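Outer membrane protein Omp121 (Bacteroides thetaiotaomicron, PDB 5FQ8) is a TonB-dependent receptor of the outer membrane that probably carries a substrate into the periplasm through a plugged beta barrel. Local coordinates at residues Phe568-Leu573 against Gly585-Ser590; Tyr667-Thr672 against Arg698-Glu703; Ile777-Ser782 against Val872-Pro877; Ala843-Tyr848 against Ser945-Asp950. All coordinates share one frame; numbering follows the deposited sequence.

Contact 1: Phe568-Leu573 against Gly585-Ser590; sequences FIFSEL and GKIRAS
Phe570 holds its CG in the crowded position between backbone N and carbonyl carbon (chi1 48°), which folds the ring back over the strand of Gly585 instead of letting it trail off with the turn. One face of the ring lies over Gly585 O, which stands 3.5 Å above the ring plane near its centre. Glycine suits this place because a CB would probably crowd the rim of the Phe570 ring, near CE1. The rim of the same ring reaches Ile587, with CE2 3.9 Å from Ile587 CB, and the two side chains meet at about a right angle. Phe568, with CG anti to its N (chi1 173°), turns its ring end away from the partner strand; its CB still packs 3.5 Å from Ile587 CG2, a branched methyl that also lies at the edge of the Phe568 ring. These are the last rungs of an antiparallel beta hairpin of the barrel wall, whose connecting loop, partly unmodelled, is probably periplasmic, as in other TonB-dependent receptors. Phe568 and Ile587 form a hydrogen-bonded pair: Phe568 N gives to Ile587 O at 2.9 Å, and Ile587 N returns a bond to Phe568 O at 2.8 Å. Farther on, Ser571 N gives a bond to Gly585 O at 3.2 Å, approaching on a lone pair in the carbonyl plane. Apolar side chains suit the partly exposed Phe568 and Ile587 face. The other face carries Lys586, whose NZ bonds Ser567 OG and the backbone oxygen of Lys38, while farther along Arg588 forms a salt bridge with Asp664.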
loop_
_atom_site.group_PDB
_atom_site.type_symbol
_atom_site.label_atom_id
_atom_site.label_comp_id
_atom_site.label_asym_id
_atom_site.label_seq_id
_atom_site.Cartn_x
_atom_site.Cartn_y
_atom_site.Cartn_z
ATOM N N PHE B 568 56.025 -25.733 -1.258
ATOM C CA PHE B 568 57.423 -26.141 -1.278
ATOM C C PHE B 568 58.172 -25.165 -2.169
ATOM O O PHE B 568 57.971 -25.152 -3.384
ATOM C CB PHE B 568 57.534 -27.576 -1.775
ATOM C CG PHE B 568 58.929 -28.052 -1.990
ATOM C CD1 PHE B 568 59.826 -28.117 -0.949
ATOM C CD2 PHE B 568 59.324 -28.494 -3.237
ATOM C CE1 PHE B 568 61.096 -28.584 -1.160
ATOM C CE2 PHE B 568 60.588 -28.957 -3.454
ATOM C CZ PHE B 568 61.478 -29.006 -2.417
ATOM N N ILE B 569 58.990 -24.313 -1.563
ATOM C CA ILE B 569 59.792 -23.358 -2.313
ATOM C C ILE B 569 61.140 -24.019 -2.554
ATOM O O ILE B 569 62.006 -24.016 -1.686
ATOM C CB ILE B 569 59.946 -22.024 -1.583
ATOM C CG1 ILE B 569 58.602 -21.494 -1.144
ATOM C CG2 ILE B 569 60.584 -21.010 -2.493
ATOM C CD1 ILE B 569 58.342 -21.773 0.277
ATOM N N PHE B 570 61.314 -24.594 -3.734
ATOM C CA PHE B 570 62.586 -25.197 -4.080
ATOM C C PHE B 570 63.587 -24.184 -4.598
ATOM O O PHE B 570 64.703 -24.572 -4.932
ATOM C CB PHE B 570 62.384 -26.302 -5.113
ATOM C CG PHE B 570 61.515 -25.898 -6.250
ATOM C CD1 PHE B 570 62.041 -25.235 -7.338
ATOM C CD2 PHE B 570 60.171 -26.180 -6.232
ATOM C CE1 PHE B 570 61.244 -24.858 -8.389
ATOM C CE2 PHE B 570 59.361 -25.803 -7.278
ATOM C CZ PHE B 570 59.901 -25.138 -8.358
ATOM N N SER B 571 63.218 -22.910 -4.694
ATOM C CA SER B 571 64.203 -21.876 -4.978
ATOM C C SER B 571 65.301 -21.926 -3.938
ATOM O O SER B 571 66.405 -22.399 -4.221
ATOM C CB SER B 571 63.570 -20.497 -4.978
ATOM O OG SER B 571 62.785 -20.320 -6.125
ATOM N N GLU B 572 65.003 -21.423 -2.742
ATOM C CA GLU B 572 65.922 -21.544 -1.623
ATOM C C GLU B 572 66.290 -23.002 -1.414
ATOM O O GLU B 572 65.452 -23.892 -1.568
ATOM C CB GLU B 572 65.287 -20.974 -0.361
ATOM C CG GLU B 572 64.976 -19.511 -0.449
ATOM C CD GLU B 572 64.207 -19.035 0.749
ATOM O OE1 GLU B 572 64.337 -19.677 1.809
ATOM O OE2 GLU B 572 63.463 -18.036 0.629
ATOM N N LEU B 573 67.553 -23.235 -1.076
ATOM C CA LEU B 573 68.127 -24.576 -1.008
ATOM C C LEU B 573 67.646 -25.419 -2.196
ATOM O O LEU B 573 66.932 -26.414 -2.060
ATOM C CB LEU B 573 67.811 -25.230 0.339
ATOM C CG LEU B 573 68.432 -24.534 1.566
ATOM C CD1 LEU B 573 68.118 -25.266 2.865
ATOM C CD2 LEU B 573 69.942 -24.361 1.414
ATOM N N GLY B 585 60.789 -20.016 -7.097
ATOM C CA GLY B 585 60.252 -21.269 -7.581
ATOM C C GLY B 585 59.544 -22.000 -6.463
ATOM O O GLY B 585 60.181 -22.540 -5.558
ATOM N N LYS B 586 58.215 -22.015 -6.524
ATOM C CA LYS B 586 57.347 -22.510 -5.459
ATOM C C LYS B 586 56.329 -23.455 -6.063
ATOM O O LYS B 586 55.723 -23.132 -7.084
ATOM C CB LYS B 586 56.645 -21.338 -4.771
ATOM C CG LYS B 586 55.504 -21.681 -3.865
ATOM C CD LYS B 586 54.637 -20.450 -3.688
ATOM C CE LYS B 586 53.546 -20.635 -2.650
ATOM N NZ LYS B 586 54.087 -20.565 -1.258
ATOM N N ILE B 587 56.141 -24.615 -5.448
ATOM C CA ILE B 587 55.145 -25.577 -5.903
ATOM C C ILE B 587 54.078 -25.719 -4.823
ATOM O O ILE B 587 54.385 -25.670 -3.628
ATOM C CB ILE B 587 55.790 -26.930 -6.271
ATOM C CG1 ILE B 587 54.786 -27.822 -6.990
ATOM C CG2 ILE B 587 56.313 -27.627 -5.063
ATOM C CD1 ILE B 587 55.293 -29.199 -7.276
ATOM N N ARG B 588 52.820 -25.876 -5.254
ATOM C CA ARG B 588 51.634 -25.710 -4.417
ATOM C C ARG B 588 50.702 -26.904 -4.536
ATOM O O ARG B 588 50.568 -27.494 -5.607
ATOM C CB ARG B 588 50.841 -24.464 -4.814
ATOM C CG ARG B 588 51.087 -23.267 -3.975
ATOM C CD ARG B 588 50.054 -22.213 -4.254
ATOM N NE ARG B 588 50.388 -21.346 -5.376
ATOM C CZ ARG B 588 49.868 -21.466 -6.584
ATOM N NH1 ARG B 588 48.996 -22.425 -6.813
ATOM N NH2 ARG B 588 50.215 -20.632 -7.552
ATOM N N ALA B 589 50.004 -27.217 -3.444
ATOM C CA ALA B 589 48.989 -28.263 -3.489
ATOM C C ALA B 589 48.010 -28.092 -2.337
ATOM O O ALA B 589 48.386 -27.651 -1.252
ATOM C CB ALA B 589 49.619 -29.652 -3.447
ATOM N N SER B 590 46.751 -28.458 -2.587
ATOM C CA SER B 590 45.697 -28.339 -1.588
ATOM C C SER B 590 44.624 -29.392 -1.805
ATOM O O SER B 590 44.285 -29.727 -2.939
ATOM C CB SER B 590 45.042 -26.975 -1.634
ATOM O OG SER B 590 44.255 -26.876 -2.797
#

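Contact 2: Tyr667-Thr672 against Arg698-Glu703; sequences YYNRNT and RNRGIE
Arg670 N gives the shortest direct bond between the two strands, 2.8 Å to Asn699 O, and Asn699 N answers to Arg670 O at 2.9 Å. That carbonyl oxygen of Asn699 also sits at the edge of the Tyr668 ring, in its plane. The strands run antiparallel, 175° apart, as neighbouring staves of the barrel. With chi1 at 58°, Tyr668 lays its ring across the opposite strand, where Gly701 CA makes a CH-pi contact 4.0 Å from the ring centroid; glycine leaves room, since a CB would collide with the hydroxyl. Tyr668 OH is hydrogen-bonded to Asn727 OD1. Were Tyr668 replaced by an alanine, Gly701 would probably lose its cover and Asn727 OD1 that hydroxyl partner. On the other face of the strands, Tyr667 CE1 packs 3.5 Å from Ile702 CG1. Asn699 OD1 accepts from Asn727 ND2, while Asn699 ND2 gives to Val91 O and, at 2.7 Å, to a water also bonded to Thr672 OG1. Arg670 salt-bridges Glu647 and bonds carbonyls of Lys145 and Ala158; Glu703 pairs with Arg89 of the plug. The buried Tyr668, Arg670, Asn699 and Glu703 meet their neighbours largely through charges and amides, consistent with a polar seat for the plug.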
loop_
_atom_site.group_PDB
_atom_site.type_symbol
_atom_site.label_atom_id
_atom_site.label_comp_id
_atom_site.label_asym_id
_atom_site.label_seq_id
_atom_site.Cartn_x
_atom_site.Cartn_y
_atom_site.Cartn_z
ATOM N N TYR B 667 45.845 -25.613 -11.304
ATOM C CA TYR B 667 44.911 -26.615 -11.805
ATOM C C TYR B 667 44.011 -27.030 -10.657
ATOM O O TYR B 667 44.501 -27.485 -9.624
ATOM C CB TYR B 667 45.643 -27.835 -12.354
ATOM C CG TYR B 667 46.424 -27.596 -13.619
ATOM C CD1 TYR B 667 45.822 -27.720 -14.858
ATOM C CD2 TYR B 667 47.779 -27.274 -13.576
ATOM C CE1 TYR B 667 46.532 -27.515 -16.012
ATOM C CE2 TYR B 667 48.501 -27.068 -14.731
ATOM C CZ TYR B 667 47.869 -27.187 -15.944
ATOM O OH TYR B 667 48.567 -26.980 -17.101
ATOM N N TYR B 668 42.704 -26.891 -10.841
ATOM C CA TYR B 668 41.744 -27.091 -9.765
ATOM C C TYR B 668 40.629 -28.029 -10.187
ATOM O O TYR B 668 40.257 -28.108 -11.357
ATOM C CB TYR B 668 41.133 -25.785 -9.319
ATOM C CG TYR B 668 40.437 -25.046 -10.420
ATOM C CD1 TYR B 668 39.109 -25.289 -10.722
ATOM C CD2 TYR B 668 41.101 -24.086 -11.142
ATOM C CE1 TYR B 668 38.479 -24.606 -11.719
ATOM C CE2 TYR B 668 40.482 -23.402 -12.138
ATOM C CZ TYR B 668 39.178 -23.666 -12.425
ATOM O OH TYR B 668 38.588 -22.958 -13.423
ATOM N N ASN B 669 40.070 -28.712 -9.199
ATOM C CA ASN B 669 38.977 -29.652 -9.408
ATOM C C ASN B 669 38.006 -29.481 -8.247
ATOM O O ASN B 669 38.292 -29.922 -7.133
ATOM C CB ASN B 669 39.511 -31.076 -9.503
ATOM C CG ASN B 669 38.419 -32.110 -9.523
ATOM O OD1 ASN B 669 37.880 -32.427 -10.569
ATOM N ND2 ASN B 669 38.100 -32.657 -8.362
ATOM N N ARG B 670 36.863 -28.851 -8.512
ATOM C CA ARG B 670 35.922 -28.390 -7.496
ATOM C C ARG B 670 34.610 -29.151 -7.615
ATOM O O ARG B 670 34.025 -29.200 -8.700
ATOM C CB ARG B 670 35.670 -26.891 -7.677
ATOM C CG ARG B 670 35.134 -26.142 -6.509
ATOM C CD ARG B 670 34.798 -24.744 -6.988
ATOM N NE ARG B 670 35.048 -23.698 -5.999
ATOM C CZ ARG B 670 36.226 -23.124 -5.804
ATOM N NH1 ARG B 670 37.264 -23.505 -6.511
ATOM N NH2 ARG B 670 36.368 -22.180 -4.893
ATOM N N ASN B 671 34.139 -29.731 -6.507
ATOM C CA ASN B 671 32.856 -30.443 -6.471
ATOM C C ASN B 671 32.013 -29.898 -5.331
ATOM O O ASN B 671 32.352 -30.088 -4.163
ATOM C CB ASN B 671 33.044 -31.954 -6.301
ATOM C CG ASN B 671 33.417 -32.648 -7.596
ATOM O OD1 ASN B 671 34.529 -33.138 -7.749
ATOM N ND2 ASN B 671 32.490 -32.690 -8.535
ATOM N N THR B 672 30.908 -29.253 -5.669
ATOM C CA THR B 672 29.928 -28.791 -4.691
ATOM C C THR B 672 28.787 -29.803 -4.618
ATOM O O THR B 672 28.047 -29.977 -5.585
ATOM C CB THR B 672 29.416 -27.409 -5.071
ATOM O OG1 THR B 672 30.527 -26.523 -5.206
ATOM C CG2 THR B 672 28.483 -26.887 -4.004
ATOM N N ARG B 698 30.295 -29.521 -10.695
ATOM C CA ARG B 698 31.736 -29.614 -10.830
ATOM C C ARG B 698 32.271 -28.442 -11.633
ATOM O O ARG B 698 31.700 -28.072 -12.662
ATOM C CB ARG B 698 32.132 -30.930 -11.492
ATOM C CG ARG B 698 33.602 -31.214 -11.443
ATOM C CD ARG B 698 33.897 -32.565 -11.997
ATOM N NE ARG B 698 33.655 -32.590 -13.426
ATOM C CZ ARG B 698 33.633 -33.698 -14.150
ATOM N NH1 ARG B 698 33.829 -34.871 -13.573
ATOM N NH2 ARG B 698 33.416 -33.625 -15.449
ATOM N N ASN B 699 33.353 -27.848 -11.137
ATOM C CA ASN B 699 34.107 -26.828 -11.857
ATOM C C ASN B 699 35.572 -27.247 -11.866
ATOM O O ASN B 699 36.195 -27.362 -10.810
ATOM C CB ASN B 699 33.933 -25.449 -11.225
ATOM C CG ASN B 699 32.572 -24.861 -11.491
ATOM O OD1 ASN B 699 32.311 -24.317 -12.557
ATOM N ND2 ASN B 699 31.692 -24.967 -10.513
ATOM N N ARG B 700 36.104 -27.500 -13.055
ATOM C CA ARG B 700 37.503 -27.839 -13.278
ATOM C C ARG B 700 38.088 -26.863 -14.279
ATOM O O ARG B 700 37.394 -26.405 -15.190
ATOM C CB ARG B 700 37.687 -29.248 -13.854
ATOM C CG ARG B 700 37.384 -30.405 -12.946
ATOM C CD ARG B 700 37.884 -31.728 -13.555
ATOM N NE ARG B 700 37.701 -31.822 -15.002
ATOM C CZ ARG B 700 37.729 -32.965 -15.680
ATOM N NH1 ARG B 700 37.915 -34.109 -15.039
ATOM N NH2 ARG B 700 37.560 -32.965 -16.996
ATOM N N GLY B 701 39.374 -26.576 -14.141
ATOM C CA GLY B 701 40.012 -25.731 -15.127
ATOM C C GLY B 701 41.453 -25.396 -14.841
ATOM O O GLY B 701 42.123 -26.045 -14.041
ATOM N N ILE B 702 41.911 -24.363 -15.532
ATOM C CA ILE B 702 43.299 -23.924 -15.513
ATOM C C ILE B 702 43.316 -22.422 -15.300
ATOM O O ILE B 702 42.583 -21.691 -15.970
ATOM C CB ILE B 702 44.030 -24.267 -16.825
ATOM C CG1 ILE B 702 43.810 -25.715 -17.218
ATOM C CG2 ILE B 702 45.500 -24.038 -16.680
ATOM C CD1 ILE B 702 44.370 -26.034 -18.576
ATOM N N GLU B 703 44.166 -21.963 -14.387
ATOM C CA GLU B 703 44.398 -20.545 -14.157
ATOM C C GLU B 703 45.870 -20.280 -14.396
ATOM O O GLU B 703 46.723 -20.805 -13.677
ATOM C CB GLU B 703 44.001 -20.124 -12.735
ATOM C CG GLU B 703 42.514 -20.143 -12.449
ATOM C CD GLU B 703 42.190 -20.192 -10.974
ATOM O OE1 GLU B 703 43.123 -20.106 -10.156
ATOM O OE2 GLU B 703 40.999 -20.324 -10.633
HETATM O O HOH W 1 31.492 -26.420 -8.296
#

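Contact 3: Ile777-Ser782 against Val872-Pro877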
loop_
_atom_site.group_PDB
_atom_site.type_symbol
_atom_site.label_atom_id
_atom_site.label_comp_id
_atom_site.label_asym_id
_atom_site.label_seq_id
_atom_site.Cartn_x
_atom_site.Cartn_y
_atom_site.Cartn_z
ATOM N N ILE B 777 15.089 -27.920 -44.483
ATOM C CA ILE B 777 14.217 -27.196 -43.569
ATOM C C ILE B 777 12.773 -27.396 -43.996
ATOM O O ILE B 777 12.427 -27.205 -45.166
ATOM C CB ILE B 777 14.590 -25.706 -43.543
ATOM C CG1 ILE B 777 13.724 -24.951 -42.561
ATOM C CG2 ILE B 777 14.428 -25.084 -44.873
ATOM C CD1 ILE B 777 14.424 -24.723 -41.305
ATOM N N VAL B 778 11.929 -27.794 -43.060
ATOM C CA VAL B 778 10.525 -27.972 -43.383
ATOM C C VAL B 778 9.840 -26.625 -43.306
ATOM O O VAL B 778 10.022 -25.881 -42.345
ATOM C CB VAL B 778 9.862 -28.980 -42.438
ATOM C CG1 VAL B 778 8.453 -29.223 -42.876
ATOM C CG2 VAL B 778 10.640 -30.263 -42.403
ATOM N N VAL B 779 9.045 -26.308 -44.310
ATOM C CA VAL B 779 8.254 -25.096 -44.295
ATOM C C VAL B 779 6.809 -25.435 -44.629
ATOM O O VAL B 779 6.487 -26.534 -45.066
ATOM C CB VAL B 779 8.795 -24.042 -45.267
ATOM C CG1 VAL B 779 10.142 -23.563 -44.804
ATOM C CG2 VAL B 779 8.892 -24.647 -46.615
ATOM N N ASN B 780 5.946 -24.456 -44.409
ATOM C CA ASN B 780 4.508 -24.623 -44.526
ATOM C C ASN B 780 4.111 -24.496 -45.980
ATOM O O ASN B 780 4.520 -23.553 -46.658
ATOM C CB ASN B 780 3.804 -23.571 -43.670
ATOM C CG ASN B 780 2.307 -23.536 -43.878
ATOM O OD1 ASN B 780 1.820 -22.990 -44.863
ATOM N ND2 ASN B 780 1.567 -24.075 -42.922
ATOM N N SER B 781 3.301 -25.442 -46.445
ATOM C CA SER B 781 2.955 -25.511 -47.856
ATOM C C SER B 781 2.314 -24.230 -48.352
ATOM O O SER B 781 2.434 -23.895 -49.530
ATOM C CB SER B 781 2.019 -26.689 -48.084
ATOM O OG SER B 781 2.338 -27.746 -47.200
ATOM N N SER B 782 1.642 -23.494 -47.478
ATOM C CA SER B 782 0.830 -22.378 -47.927
ATOM C C SER B 782 1.469 -21.026 -47.671
ATOM O O SER B 782 1.322 -20.119 -48.489
ATOM C CB SER B 782 -0.540 -22.423 -47.250
ATOM O OG SER B 782 -1.406 -21.459 -47.812
ATOM N N VAL B 872 8.916 -33.112 -50.027
ATOM C CA VAL B 872 8.845 -32.616 -51.397
ATOM C C VAL B 872 9.487 -31.240 -51.451
ATOM O O VAL B 872 9.293 -30.433 -50.540
ATOM C CB VAL B 872 7.385 -32.543 -51.883
ATOM C CG1 VAL B 872 7.308 -31.847 -53.220
ATOM C CG2 VAL B 872 6.800 -33.920 -51.972
ATOM N N GLU B 873 10.249 -30.970 -52.513
ATOM C CA GLU B 873 10.830 -29.646 -52.699
ATOM C C GLU B 873 9.761 -28.580 -52.558
ATOM O O GLU B 873 8.694 -28.664 -53.167
ATOM C CB GLU B 873 11.500 -29.519 -54.067
ATOM C CG GLU B 873 11.938 -28.084 -54.376
ATOM C CD GLU B 873 12.497 -27.885 -55.776
ATOM O OE1 GLU B 873 12.991 -28.861 -56.368
ATOM O OE2 GLU B 873 12.433 -26.745 -56.282
ATOM N N ASN B 874 10.050 -27.581 -51.745
ATOM C CA ASN B 874 9.078 -26.548 -51.468
ATOM C C ASN B 874 9.006 -25.561 -52.617
ATOM O O ASN B 874 10.021 -25.025 -53.052
ATOM C CB ASN B 874 9.428 -25.816 -50.185
ATOM C CG ASN B 874 8.653 -24.549 -50.044
ATOM O OD1 ASN B 874 7.446 -24.527 -50.247
ATOM N ND2 ASN B 874 9.344 -23.465 -49.740
ATOM N N THR B 875 7.796 -25.298 -53.075
ATOM C CA THR B 875 7.545 -24.353 -54.143
ATOM C C THR B 875 6.981 -23.033 -53.648
ATOM O O THR B 875 6.840 -22.098 -54.440
ATOM C CB THR B 875 6.578 -24.988 -55.130
ATOM O OG1 THR B 875 7.005 -26.323 -55.358
ATOM C CG2 THR B 875 6.581 -24.268 -56.434
ATOM N N THR B 876 6.662 -22.926 -52.363
ATOM C CA THR B 876 5.915 -21.781 -51.891
ATOM C C THR B 876 6.859 -20.669 -51.482
ATOM O O THR B 876 7.721 -20.889 -50.627
ATOM C CB THR B 876 5.032 -22.145 -50.722
ATOM O OG1 THR B 876 4.265 -23.307 -51.043
ATOM C CG2 THR B 876 4.088 -21.028 -50.488
ATOM N N PRO B 877 6.741 -19.485 -52.060
ATOM C CA PRO B 877 7.515 -18.348 -51.576
ATOM C C PRO B 877 6.906 -17.759 -50.319
ATOM O O PRO B 877 5.715 -17.895 -50.044
ATOM C CB PRO B 877 7.428 -17.359 -52.736
ATOM C CG PRO B 877 6.116 -17.642 -53.340
ATOM C CD PRO B 877 5.927 -19.127 -53.233
#
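Ser781 and Thr876 bring the two backbones closest, their CA atoms 6.2 Å apart, and no beta bridge joins the segments, so the contact rests on side chains meeting each other or the facing backbone. Thr876 carries OG1 anti to its carbonyl carbon (chi1 -50°), which directs the hydroxyl at the facing loop, where it donates a hydrogen bond to Ser781 O. The modelled separation is too short to be taken literally at this resolution. Thr876 CG2 lies 3.5 Å from Ser782 O, so the methyl fills the space beside the carbonyls while OG1 does the bonding. Farther in, Val779 CG2 rests against the amide of Asn874, 3.4 Å from its CG, the two side chains crossing at about a right angle. Both loops are shaped by an Asx turn. Asn780 OD1 takes the N-H of Ser782 at 2.7 Å, and Asn874 OD1 takes that of Thr876 at 2.8 Å, in each case from above the carbonyl plane. The turns follow strands 777-778 and 868-873, the outer members of a small three-stranded sheet with 859-865 between them. Asn874 suits its buried place because both ends of its amide are used: besides the bond at OD1, ND2 gives to Thr876 O at 3.2 Å and to Ser859 OG of that middle strand. Val779 also packs against Ser859 and Asn861 of the same strand. The second loop also meets a chain of another protein, a basic side chain of it bonding Thr875 O, with aromatic packing against Thr875 and Pro877.

Contact 4: Ala843-Tyr848 against Ser945-Asp950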
loop_
_atom_site.group_PDB
_atom_site.type_symbol
_atom_site.label_atom_id
_atom_site.label_comp_id
_atom_site.label_asym_id
_atom_site.label_seq_id
_atom_site.Cartn_x
_atom_site.Cartn_y
_atom_site.Cartn_z
ATOM N N ALA B 843 16.782 -4.209 -37.900
ATOM C CA ALA B 843 18.115 -4.776 -38.008
ATOM C C ALA B 843 18.490 -4.975 -39.471
ATOM O O ALA B 843 17.641 -5.254 -40.319
ATOM C CB ALA B 843 18.193 -6.099 -37.259
ATOM N N ILE B 844 19.778 -4.823 -39.757
ATOM C CA ILE B 844 20.258 -4.896 -41.129
ATOM C C ILE B 844 20.015 -6.283 -41.699
ATOM O O ILE B 844 19.741 -6.441 -42.891
ATOM C CB ILE B 844 21.749 -4.491 -41.184
ATOM C CG1 ILE B 844 22.236 -4.431 -42.621
ATOM C CG2 ILE B 844 22.608 -5.416 -40.362
ATOM C CD1 ILE B 844 21.571 -3.366 -43.427
ATOM N N GLN B 845 20.077 -7.305 -40.850
ATOM C CA GLN B 845 19.759 -8.649 -41.301
ATOM C C GLN B 845 18.400 -8.732 -41.977
ATOM O O GLN B 845 18.240 -9.498 -42.929
ATOM C CB GLN B 845 19.803 -9.623 -40.131
ATOM C CG GLN B 845 21.183 -10.017 -39.705
ATOM C CD GLN B 845 21.792 -9.027 -38.781
ATOM O OE1 GLN B 845 21.338 -7.907 -38.690
ATOM N NE2 GLN B 845 22.830 -9.431 -38.082
ATOM N N THR B 846 17.412 -7.965 -41.519
ATOM C CA THR B 846 16.086 -8.139 -42.088
ATOM C C THR B 846 15.986 -7.587 -43.498
ATOM O O THR B 846 14.953 -7.781 -44.147
ATOM C CB THR B 846 15.015 -7.495 -41.204
ATOM O OG1 THR B 846 15.089 -6.073 -41.297
ATOM C CG2 THR B 846 15.175 -7.921 -39.764
ATOM N N ALA B 847 17.019 -6.919 -43.986
ATOM C CA ALA B 847 17.031 -6.471 -45.366
ATOM C C ALA B 847 17.506 -7.559 -46.321
ATOM O O ALA B 847 17.886 -7.254 -47.440
ATOM C CB ALA B 847 17.902 -5.224 -45.488
ATOM N N TYR B 848 17.379 -8.821 -45.914
ATOM C CA TYR B 848 18.158 -9.924 -46.472
ATOM C C TYR B 848 18.014 -10.074 -47.983
ATOM O O TYR B 848 19.010 -10.123 -48.705
ATOM C CB TYR B 848 17.761 -11.213 -45.774
ATOM C CG TYR B 848 18.056 -12.479 -46.528
ATOM C CD1 TYR B 848 19.334 -12.985 -46.578
ATOM C CD2 TYR B 848 17.043 -13.192 -47.142
ATOM C CE1 TYR B 848 19.602 -14.136 -47.235
ATOM C CE2 TYR B 848 17.307 -14.345 -47.798
ATOM C CZ TYR B 848 18.591 -14.813 -47.844
ATOM O OH TYR B 848 18.874 -15.976 -48.513
ATOM N N SER B 945 28.398 -12.458 -36.268
ATOM C CA SER B 945 26.989 -12.782 -36.129
ATOM C C SER B 945 26.270 -11.904 -35.124
ATOM O O SER B 945 25.038 -11.907 -35.082
ATOM C CB SER B 945 26.854 -14.224 -35.701
ATOM O OG SER B 945 27.529 -14.418 -34.482
ATOM N N ASN B 946 26.992 -11.184 -34.302
ATOM C CA ASN B 946 26.403 -10.338 -33.280
ATOM C C ASN B 946 26.702 -8.909 -33.680
ATOM O O ASN B 946 27.822 -8.431 -33.511
ATOM C CB ASN B 946 26.971 -10.686 -31.915
ATOM C CG ASN B 946 26.640 -9.669 -30.865
ATOM O OD1 ASN B 946 25.948 -8.694 -31.108
ATOM N ND2 ASN B 946 27.140 -9.899 -29.672
ATOM N N THR B 947 25.708 -8.232 -34.216
ATOM C CA THR B 947 25.822 -6.816 -34.499
ATOM C C THR B 947 24.880 -6.020 -33.627
ATOM O O THR B 947 24.406 -4.960 -34.031
ATOM C CB THR B 947 25.521 -6.530 -35.960
ATOM O OG1 THR B 947 24.219 -7.023 -36.253
ATOM C CG2 THR B 947 26.518 -7.207 -36.856
ATOM N N PHE B 948 24.586 -6.530 -32.438
ATOM C CA PHE B 948 23.474 -5.991 -31.678
ATOM C C PHE B 948 23.869 -5.431 -30.324
ATOM O O PHE B 948 23.503 -4.299 -30.014
ATOM C CB PHE B 948 22.390 -7.070 -31.520
ATOM C CG PHE B 948 22.076 -7.779 -32.787
ATOM C CD1 PHE B 948 21.531 -7.101 -33.853
ATOM C CD2 PHE B 948 22.354 -9.111 -32.923
ATOM C CE1 PHE B 948 21.268 -7.742 -35.017
ATOM C CE2 PHE B 948 22.097 -9.750 -34.082
ATOM C CZ PHE B 948 21.544 -9.071 -35.134
ATOM N N ILE B 949 24.592 -6.182 -29.502
ATOM C CA ILE B 949 24.803 -5.789 -28.119
ATOM C C ILE B 949 26.259 -5.896 -27.702
ATOM O O ILE B 949 27.038 -6.673 -28.258
ATOM C CB ILE B 949 23.973 -6.651 -27.162
ATOM C CG1 ILE B 949 24.378 -8.107 -27.315
ATOM C CG2 ILE B 949 22.527 -6.481 -27.422
ATOM C CD1 ILE B 949 23.939 -8.964 -26.172
ATOM N N ASP B 950 26.613 -5.118 -26.693
ATOM C CA ASP B 950 27.793 -5.404 -25.903
ATOM C C ASP B 950 27.362 -6.509 -24.962
ATOM O O ASP B 950 26.538 -6.275 -24.081
ATOM C CB ASP B 950 28.285 -4.162 -25.158
ATOM C CG ASP B 950 29.262 -4.481 -24.036
ATOM O OD1 ASP B 950 29.656 -5.638 -23.841
ATOM O OD2 ASP B 950 29.647 -3.543 -23.329
#
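Gln845 reaches across to Thr947 and Phe948 from a short 3-10 turn. Its CB points toward the opposing loop; CG then lies anti to the carbonyl carbon, and a bend at chi2 (84°) turns the amide to the Phe948 ring. There CD comes 3.7 Å from Phe948 CZ, and OE1 is equally near Phe948 CE1. At the tip, NE2 approaches the ring obliquely, the amide and ring planes 30° apart, and gives a straight but weak hydrogen bond of 3.3 Å to Thr947 OG1. Glutamine suits the place by being long enough to span the gap, with a flat amide that can come up obliquely against an aromatic ring while still offering an N-H. Cutting Gln845 back to an alanine is likely to leave Thr947 OG1 without this weak donor and to open a gap beside Phe948. Ala843 CB adds a small apolar touch, 4.1 Å from Phe948 CE1. Each side is firmly shaped from within: Ala843 O accepts from both the N and OG1 of Thr846, and Asn946 OD1 makes an Asx turn by taking Phe948 N at 2.9 Å and also receives Ile949 N. Glu193, in a third loop, makes backbone bonds to both Ile844 and Thr947. Helix 832-839 flanks the contact, with Tyr838 against Ala843 and Gln845 and Lys834 against Phe948, while Ile949 packs on strand 828-831.

In the fold
After the N-terminal plug, the chain enters the barrel, and contact 1 closes the partly unmodelled loop between strands 558-569 and 582-596. Contact 2 follows in series, joining strands 661-680 and 697-712 around an excursion that includes strand 689-693; its centre lies about 22 Å from that of contact 1, and both belong to the barrel wall. Contacts 3 and 4 come later, about 26 Å apart between centres, and their loops cross: 843-848 falls between the two segments of contact 3, while 872-877 falls between those of contact 4. Contact 3 joins loops leaving the outer strands of the sheet around 859-865; contact 4 joins the loop after helix 832-839 to that following strand 928-941.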